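PDB 2W2K: D-mandelate dehydrogenase from Rhodotorula graminis, which probably interconverts D-mandelate and its 2-keto acid, using a nicotinamide cofactor. Local coordinates for residues 256-268 with 278-290. Sequence-based numbering, arbitrary orientation.
Sequences ARGPVISQDALIA and AGLDVHEFEPNVS. Unlike the reference sequence in segment 278-290: Asn-288 (reference Gln).
The amide of Gln-263 comes to the edge of the Phe-285 ring, the two planes standing 84° apart: NE2 of Gln-263 lies in the ring plane, 3.9 Å from CE2 of Phe-285. Over one face of the same ring sits CG of Glu-284, offset toward the rim; the His-283 ring has Val-289 CG2 over the centre of one face. The amide also packs on Ser-290, whose CB is 3.6 Å from Gln-263 CD, while OE1 of Gln-263 takes hydrogen bonds from two waters that carry it on to the backbone N of Glu-284 and of Phe-285. Glu-284 stretches out past Pro-259, CG anti to its backbone N (chi1 -176°), to bring OE1 to the first turn of helix 263-271. There the N-H of Gln-263 meets OE1 of Glu-284 nearly head-on at 2.9 Å (167°), and the helix end probably steadies the negative charge; OE2 of Glu-284 is hydrogen-bonded to NE2 of His-236. With an alanine in place of Glu-284, the N-H of Gln-263 and the imidazole of His-236 would probably both lose their carboxylate partner. Farther along, Gly-258 CA approaches His-283 O at 3.4 Å in a straight CA-H...O contact, with Val-282 CG2 against Arg-257 C. On the sheet side, Leu-266 CD2 of the helix meets Leu-280 CD1 tip to tip at 3.9 Å, and Ile-261 CD1, from the loop before the helix, packs on Leu-280 CD2. This is the second half of a beta-alpha-beta crossover, strand 250-254, helix 263-271, strand 275-280, in the Rossmann-type nucleotide-binding domain, where Ala-256 and Asp-281, just past the two strands, are NAD(+)-binding residues, though no cofactor is bound to this chain.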
ATOM      1  N   ALA B 256      -4.838  13.856  -7.651  1.00 10.13           N
ATOM      2  CA  ALA B 256      -5.398  14.654  -8.756  1.00  8.05           C
ATOM      3  C   ALA B 256      -4.391  15.666  -9.346  1.00  9.59           C
ATOM      4  O   ALA B 256      -3.500  15.274 -10.109  1.00 10.23           O
ATOM      5  CB  ALA B 256      -6.729  15.315  -8.300  1.00  5.19           C
ATOM      6  N   ARG B 257      -4.520  16.954  -9.017  1.00 11.21           N
ATOM      7  CA  ARG B 257      -3.446  17.925  -9.282  1.00 11.34           C
ATOM      8  C   ARG B 257      -3.115  18.713  -7.996  1.00  9.63           C
ATOM      9  O   ARG B 257      -3.970  18.871  -7.108  1.00  8.72           O
ATOM     10  CB  ARG B 257      -3.818  18.876 -10.444  1.00 11.30           C
ATOM     11  CG  ARG B 257      -3.820  18.229 -11.850  1.00 13.24           C
ATOM     12  CD  ARG B 257      -2.401  17.865 -12.355  1.00 20.82           C
ATOM     13  NE  ARG B 257      -2.456  16.741 -13.290  1.00 34.89           N
ATOM     14  CZ  ARG B 257      -2.602  16.847 -14.609  1.00 40.33           C
ATOM     15  NH1 ARG B 257      -2.703  18.042 -15.187  1.00 44.87           N
ATOM     16  NH2 ARG B 257      -2.649  15.750 -15.356  1.00 33.17           N
ATOM     17  N   GLY B 258      -1.879  19.196  -7.890  1.00  9.87           N
ATOM     18  CA  GLY B 258      -1.399  19.866  -6.657  1.00  8.04           C
ATOM     19  C   GLY B 258      -2.272  21.023  -6.137  1.00  8.34           C
ATOM     20  O   GLY B 258      -2.632  21.027  -4.954  1.00  8.72           O
ATOM     21  N   PRO B 259      -2.609  22.019  -6.994  1.00 10.09           N
ATOM     22  CA  PRO B 259      -3.404  23.158  -6.494  1.00 11.58           C
ATOM     23  C   PRO B 259      -4.868  22.881  -6.107  1.00 11.76           C
ATOM     24  O   PRO B 259      -5.542  23.811  -5.672  1.00 11.56           O
ATOM     25  CB  PRO B 259      -3.349  24.170  -7.655  1.00 12.02           C
ATOM     26  CG  PRO B 259      -2.097  23.761  -8.452  1.00 12.57           C
ATOM     27  CD  PRO B 259      -2.210  22.240  -8.397  1.00 10.73           C
ATOM     28  N   VAL B 260      -5.354  21.647  -6.257  1.00  8.72           N
ATOM     29  CA  VAL B 260      -6.728  21.327  -5.784  1.00  8.00           C
ATOM     30  C   VAL B 260      -6.850  21.500  -4.242  1.00 10.69           C
ATOM     31  O   VAL B 260      -7.922  21.897  -3.721  1.00  7.54           O
ATOM     32  CB  VAL B 260      -7.250  19.955  -6.307  1.00  8.86           C
ATOM     33  CG1 VAL B 260      -8.662  19.632  -5.735  1.00  8.21           C
ATOM     34  CG2 VAL B 260      -7.282  19.935  -7.841  1.00  5.67           C
ATOM     35  N   ILE B 261      -5.734  21.253  -3.537  1.00  9.31           N
ATOM     36  CA  ILE B 261      -5.630  21.508  -2.076  1.00  7.87           C
ATOM     37  C   ILE B 261      -4.721  22.710  -1.767  1.00 11.01           C
ATOM     38  O   ILE B 261      -3.591  22.767  -2.255  1.00 10.10           O
ATOM     39  CB  ILE B 261      -5.070  20.281  -1.301  1.00  6.91           C
ATOM     40  CG1 ILE B 261      -5.913  19.010  -1.588  1.00  5.76           C
ATOM     41  CG2 ILE B 261      -5.027  20.575   0.219  1.00  7.80           C
ATOM     42  CD1 ILE B 261      -5.433  17.714  -0.818  1.00  6.94           C
ATOM     43  N   SER B 262      -5.204  23.647  -0.943  1.00  8.78           N
ATOM     44  CA  SER B 262      -4.390  24.810  -0.524  1.00  8.99           C
ATOM     45  C   SER B 262      -3.234  24.354   0.412  1.00 12.30           C
ATOM     46  O   SER B 262      -3.486  23.833   1.513  1.00 10.91           O
ATOM     47  CB  SER B 262      -5.275  25.850   0.176  1.00  9.13           C
ATOM     48  OG  SER B 262      -4.461  26.740   0.951  1.00 11.73           O
ATOM     49  N   GLN B 263      -1.989  24.516  -0.034  1.00 12.23           N
ATOM     50  CA  GLN B 263      -0.817  24.109   0.769  1.00 13.78           C
ATOM     51  C   GLN B 263      -0.800  24.739   2.175  1.00 11.38           C
ATOM     52  O   GLN B 263      -0.608  24.043   3.180  1.00 11.03           O
ATOM     53  CB  GLN B 263       0.488  24.367   0.002  1.00 14.37           C
ATOM     54  CG  GLN B 263       1.793  24.030   0.760  1.00 14.98           C
ATOM     55  CD  GLN B 263       2.997  24.027  -0.174  1.00 14.76           C
ATOM     56  OE1 GLN B 263       3.053  23.241  -1.120  1.00 13.25           O
ATOM     57  NE2 GLN B 263       3.959  24.922   0.078  1.00 18.33           N
ATOM     58  N   ASP B 264      -1.042  26.045   2.243  1.00 11.28           N
ATOM     59  CA  ASP B 264      -1.056  26.746   3.531  1.00 14.46           C
ATOM     60  C   ASP B 264      -2.137  26.240   4.491  1.00 12.42           C
ATOM     61  O   ASP B 264      -1.856  26.046   5.681  1.00 10.66           O
ATOM     62  CB  ASP B 264      -1.164  28.270   3.334  1.00 13.97           C
ATOM     63  CG  ASP B 264       0.092  28.881   2.703  1.00 25.46           C
ATOM     64  OD1 ASP B 264       1.188  28.280   2.778  1.00 28.73           O
ATOM     65  OD2 ASP B 264      -0.020  29.992   2.139  1.00 32.20           O
ATOM     66  N   ALA B 265      -3.353  25.995   3.979  1.00  9.98           N
ATOM     67  CA  ALA B 265      -4.443  25.439   4.807  1.00 11.67           C
ATOM     68  C   ALA B 265      -4.109  24.034   5.330  1.00 10.67           C
ATOM     69  O   ALA B 265      -4.424  23.699   6.493  1.00  9.56           O
ATOM     70  CB  ALA B 265      -5.753  25.413   4.014  1.00 10.55           C
ATOM     71  N   LEU B 266      -3.485  23.217   4.469  1.00  8.62           N
ATOM     72  CA  LEU B 266      -3.094  21.833   4.839  1.00  9.04           C
ATOM     73  C   LEU B 266      -2.058  21.850   5.989  1.00 10.79           C
ATOM     74  O   LEU B 266      -2.229  21.136   7.005  1.00  9.23           O
ATOM     75  CB  LEU B 266      -2.566  21.062   3.610  1.00 10.50           C
ATOM     76  CG  LEU B 266      -2.044  19.617   3.807  1.00  8.93           C
ATOM     77  CD1 LEU B 266      -3.129  18.689   4.369  1.00  9.62           C
ATOM     78  CD2 LEU B 266      -1.450  19.059   2.508  1.00  7.50           C
ATOM     79  N   ILE B 267      -1.016  22.684   5.824  1.00 11.72           N
ATOM     80  CA  ILE B 267       0.039  22.890   6.846  1.00 11.80           C
ATOM     81  C   ILE B 267      -0.572  23.258   8.200  1.00 10.51           C
ATOM     82  O   ILE B 267      -0.216  22.677   9.221  1.00 11.21           O
ATOM     83  CB  ILE B 267       1.120  23.973   6.419  1.00 12.05           C
ATOM     84  CG1 ILE B 267       2.032  23.449   5.299  1.00  9.26           C
ATOM     85  CG2 ILE B 267       2.011  24.339   7.609  1.00 14.53           C
ATOM     86  CD1 ILE B 267       2.662  24.565   4.440  1.00 10.77           C
ATOM     87  N   ALA B 268      -1.512  24.205   8.196  1.00 10.00           N
ATOM     88  CA  ALA B 268      -2.156  24.693   9.425  1.00 10.68           C
ATOM     89  C   ALA B 268      -2.964  23.619  10.154  1.00 10.76           C
ATOM     90  O   ALA B 268      -2.943  23.530  11.389  1.00 11.74           O
ATOM     91  CB  ALA B 268      -3.043  25.891   9.106  1.00 11.26           C
ATOM     92  N   ALA B 278      -1.338  12.876   6.348  1.00  8.25           N
ATOM     93  CA  ALA B 278      -1.730  13.213   4.953  1.00  8.79           C
ATOM     94  C   ALA B 278      -0.777  12.571   3.943  1.00  7.42           C
ATOM     95  O   ALA B 278       0.388  12.280   4.279  1.00  5.86           O
ATOM     96  CB  ALA B 278      -1.794  14.761   4.752  1.00  5.73           C
ATOM     97  N   GLY B 279      -1.271  12.323   2.717  1.00  7.21           N
ATOM     98  CA  GLY B 279      -0.443  11.731   1.629  1.00  7.26           C
ATOM     99  C   GLY B 279      -0.626  12.490   0.314  1.00  9.42           C
ATOM    100  O   GLY B 279      -1.747  12.581  -0.180  1.00  8.29           O
ATOM    101  N   LEU B 280       0.462  13.054  -0.234  1.00  6.99           N
ATOM    102  CA  LEU B 280       0.433  13.828  -1.475  1.00  7.64           C
ATOM    103  C   LEU B 280       1.370  13.243  -2.543  1.00  8.70           C
ATOM    104  O   LEU B 280       2.617  13.214  -2.345  1.00  9.82           O
ATOM    105  CB  LEU B 280       0.833  15.306  -1.239  1.00  9.08           C
ATOM    106  CG  LEU B 280       0.068  16.247  -0.292  1.00 12.86           C
ATOM    107  CD1 LEU B 280       0.659  17.675  -0.410  1.00 13.59           C
ATOM    108  CD2 LEU B 280      -1.469  16.272  -0.545  1.00  4.89           C
ATOM    109  N   ASP B 281       0.790  12.826  -3.671  1.00  5.85           N
ATOM    110  CA  ASP B 281       1.565  12.480  -4.890  1.00  6.11           C
ATOM    111  C   ASP B 281       1.774  13.733  -5.775  1.00  7.84           C
ATOM    112  O   ASP B 281       2.655  13.755  -6.634  1.00  9.79           O
ATOM    113  CB  ASP B 281       0.836  11.400  -5.717  1.00  7.57           C
ATOM    114  CG  ASP B 281       1.663  10.887  -6.903  1.00 10.47           C
ATOM    115  OD1 ASP B 281       2.833  10.460  -6.702  1.00  7.03           O
ATOM    116  OD2 ASP B 281       1.119  10.856  -8.039  1.00  7.64           O
ATOM    117  N   VAL B 282       0.943  14.754  -5.565  1.00  7.67           N
ATOM    118  CA  VAL B 282       0.916  15.967  -6.404  1.00  7.92           C
ATOM    119  C   VAL B 282       1.006  17.221  -5.498  1.00 10.45           C
ATOM    120  O   VAL B 282       0.487  17.216  -4.367  1.00  9.07           O
ATOM    121  CB  VAL B 282      -0.336  15.999  -7.353  1.00  8.35           C
ATOM    122  CG1 VAL B 282      -0.268  14.863  -8.395  1.00  9.69           C
ATOM    123  CG2 VAL B 282      -1.687  15.905  -6.548  1.00  8.36           C
ATOM    124  N   HIS B 283       1.670  18.283  -5.978  1.00 10.21           N
ATOM    125  CA  HIS B 283       2.166  19.354  -5.071  1.00  8.57           C
ATOM    126  C   HIS B 283       1.803  20.723  -5.616  1.00  6.79           C
ATOM    127  O   HIS B 283       1.870  20.910  -6.834  1.00  8.39           O
ATOM    128  CB  HIS B 283       3.693  19.174  -4.899  1.00 12.32           C
ATOM    129  CG  HIS B 283       4.062  17.835  -4.314  1.00  9.23           C
ATOM    130  ND1 HIS B 283       4.301  16.711  -5.083  1.00 10.23           N
ATOM    131  CD2 HIS B 283       4.154  17.431  -3.025  1.00  7.48           C
ATOM    132  CE1 HIS B 283       4.538  15.678  -4.289  1.00  3.65           C
ATOM    133  NE2 HIS B 283       4.450  16.089  -3.035  1.00 12.77           N
ATOM    134  N   GLU B 284       1.360  21.654  -4.759  1.00  7.39           N
ATOM    135  CA  GLU B 284       0.848  22.963  -5.279  1.00  7.24           C
ATOM    136  C   GLU B 284       1.878  23.704  -6.170  1.00 10.41           C
ATOM    137  O   GLU B 284       1.506  24.244  -7.225  1.00 10.10           O
ATOM    138  CB  GLU B 284       0.314  23.900  -4.164  1.00  8.66           C
ATOM    139  CG  GLU B 284      -0.309  25.213  -4.755  1.00  7.55           C
ATOM    140  CD  GLU B 284      -1.060  26.085  -3.736  1.00 11.25           C
ATOM    141  OE1 GLU B 284      -1.139  25.719  -2.535  1.00  9.95           O
ATOM    142  OE2 GLU B 284      -1.565  27.165  -4.150  1.00 13.59           O
ATOM    143  N   PHE B 285       3.142  23.711  -5.733  1.00 11.82           N
ATOM    144  CA  PHE B 285       4.266  24.381  -6.454  1.00 11.65           C
ATOM    145  C   PHE B 285       5.258  23.412  -7.110  1.00 12.91           C
ATOM    146  O   PHE B 285       6.456  23.732  -7.312  1.00 11.01           O
ATOM    147  CB  PHE B 285       4.947  25.429  -5.535  1.00 11.58           C
ATOM    148  CG  PHE B 285       3.945  26.366  -4.877  1.00 11.74           C
ATOM    149  CD1 PHE B 285       3.365  27.410  -5.603  1.00 16.76           C
ATOM    150  CD2 PHE B 285       3.534  26.163  -3.563  1.00 11.79           C
ATOM    151  CE1 PHE B 285       2.394  28.254  -5.004  1.00 14.36           C
ATOM    152  CE2 PHE B 285       2.573  27.011  -2.960  1.00 15.21           C
ATOM    153  CZ  PHE B 285       2.018  28.043  -3.679  1.00 12.52           C
ATOM    154  N   GLU B 286       4.735  22.245  -7.496  1.00 10.25           N
ATOM    155  CA  GLU B 286       5.484  21.216  -8.242  1.00 12.51           C
ATOM    156  C   GLU B 286       6.354  21.842  -9.360  1.00 12.42           C
ATOM    157  O   GLU B 286       5.855  22.640 -10.151  1.00 12.06           O
ATOM    158  CB  GLU B 286       4.488  20.200  -8.828  1.00 13.89           C
ATOM    159  CG  GLU B 286       5.044  18.807  -9.056  1.00 15.50           C
ATOM    160  CD  GLU B 286       3.953  17.806  -9.443  1.00 16.63           C
ATOM    161  OE1 GLU B 286       2.971  17.611  -8.677  1.00 12.24           O
ATOM    162  OE2 GLU B 286       4.089  17.213 -10.522  1.00 15.95           O
ATOM    163  N   PRO B 287       7.651  21.463  -9.453  1.00 14.64           N
ATOM    164  CA  PRO B 287       8.388  20.410  -8.745  1.00 12.48           C
ATOM    165  C   PRO B 287       9.054  20.756  -7.386  1.00 13.58           C
ATOM    166  O   PRO B 287       9.890  19.958  -6.938  1.00 14.79           O
ATOM    167  CB  PRO B 287       9.465  20.005  -9.770  1.00 15.28           C
ATOM    168  CG  PRO B 287       9.765  21.285 -10.502  1.00 14.48           C
ATOM    169  CD  PRO B 287       8.516  22.166 -10.427  1.00 17.16           C
ATOM    170  N   ASN B 288       8.718  21.878  -6.730  1.00 12.80           N
ATOM    171  CA  ASN B 288       9.182  22.078  -5.327  1.00 14.87           C
ATOM    172  C   ASN B 288       8.142  21.544  -4.344  1.00 14.48           C
ATOM    173  O   ASN B 288       6.991  22.019  -4.304  1.00 15.54           O
ATOM    174  CB  ASN B 288       9.619  23.529  -4.938  1.00 18.11           C
ATOM    175  CG  ASN B 288      10.885  23.546  -3.937  1.00 20.91           C
ATOM    176  OD1 ASN B 288      10.881  22.968  -2.834  1.00 23.58           O
ATOM    177  ND2 ASN B 288      11.962  24.170  -4.382  1.00 11.78           N
ATOM    178  N   VAL B 289       8.571  20.562  -3.566  1.00 13.03           N
ATOM    179  CA  VAL B 289       7.788  19.975  -2.483  1.00 12.69           C
ATOM    180  C   VAL B 289       7.931  20.878  -1.244  1.00 13.69           C
ATOM    181  O   VAL B 289       9.017  21.411  -0.985  1.00 14.59           O
ATOM    182  CB  VAL B 289       8.305  18.553  -2.175  1.00 10.11           C
ATOM    183  CG1 VAL B 289       7.632  17.939  -0.916  1.00 12.46           C
ATOM    184  CG2 VAL B 289       8.121  17.623  -3.413  1.00 11.39           C
ATOM    185  N   SER B 290       6.852  21.011  -0.472  1.00 12.45           N
ATOM    186  CA  SER B 290       6.798  21.876   0.727  1.00 13.80           C
ATOM    187  C   SER B 290       7.830  21.506   1.804  1.00 12.17           C
ATOM    188  O   SER B 290       7.782  20.405   2.366  1.00 12.35           O
ATOM    189  CB  SER B 290       5.382  21.818   1.330  1.00 12.87           C
ATOM    190  OG  SER B 290       5.324  22.528   2.560  1.00 12.40           O
TER
HETATM  191  O   HOH W   1      -1.792  18.873  -3.113  1.00 11.60           O
HETATM  192  O   HOH W   2       0.350  18.610  -9.701  1.00 20.65           O
HETATM  193  O   HOH W   3       1.453  21.106  -1.831  1.00 10.70           O
HETATM  194  O   HOH W   4       4.485  22.407  -3.401  1.00 14.01           O
HETATM  195  O   HOH W   5      -1.237  27.662  -0.466  1.00 17.60           O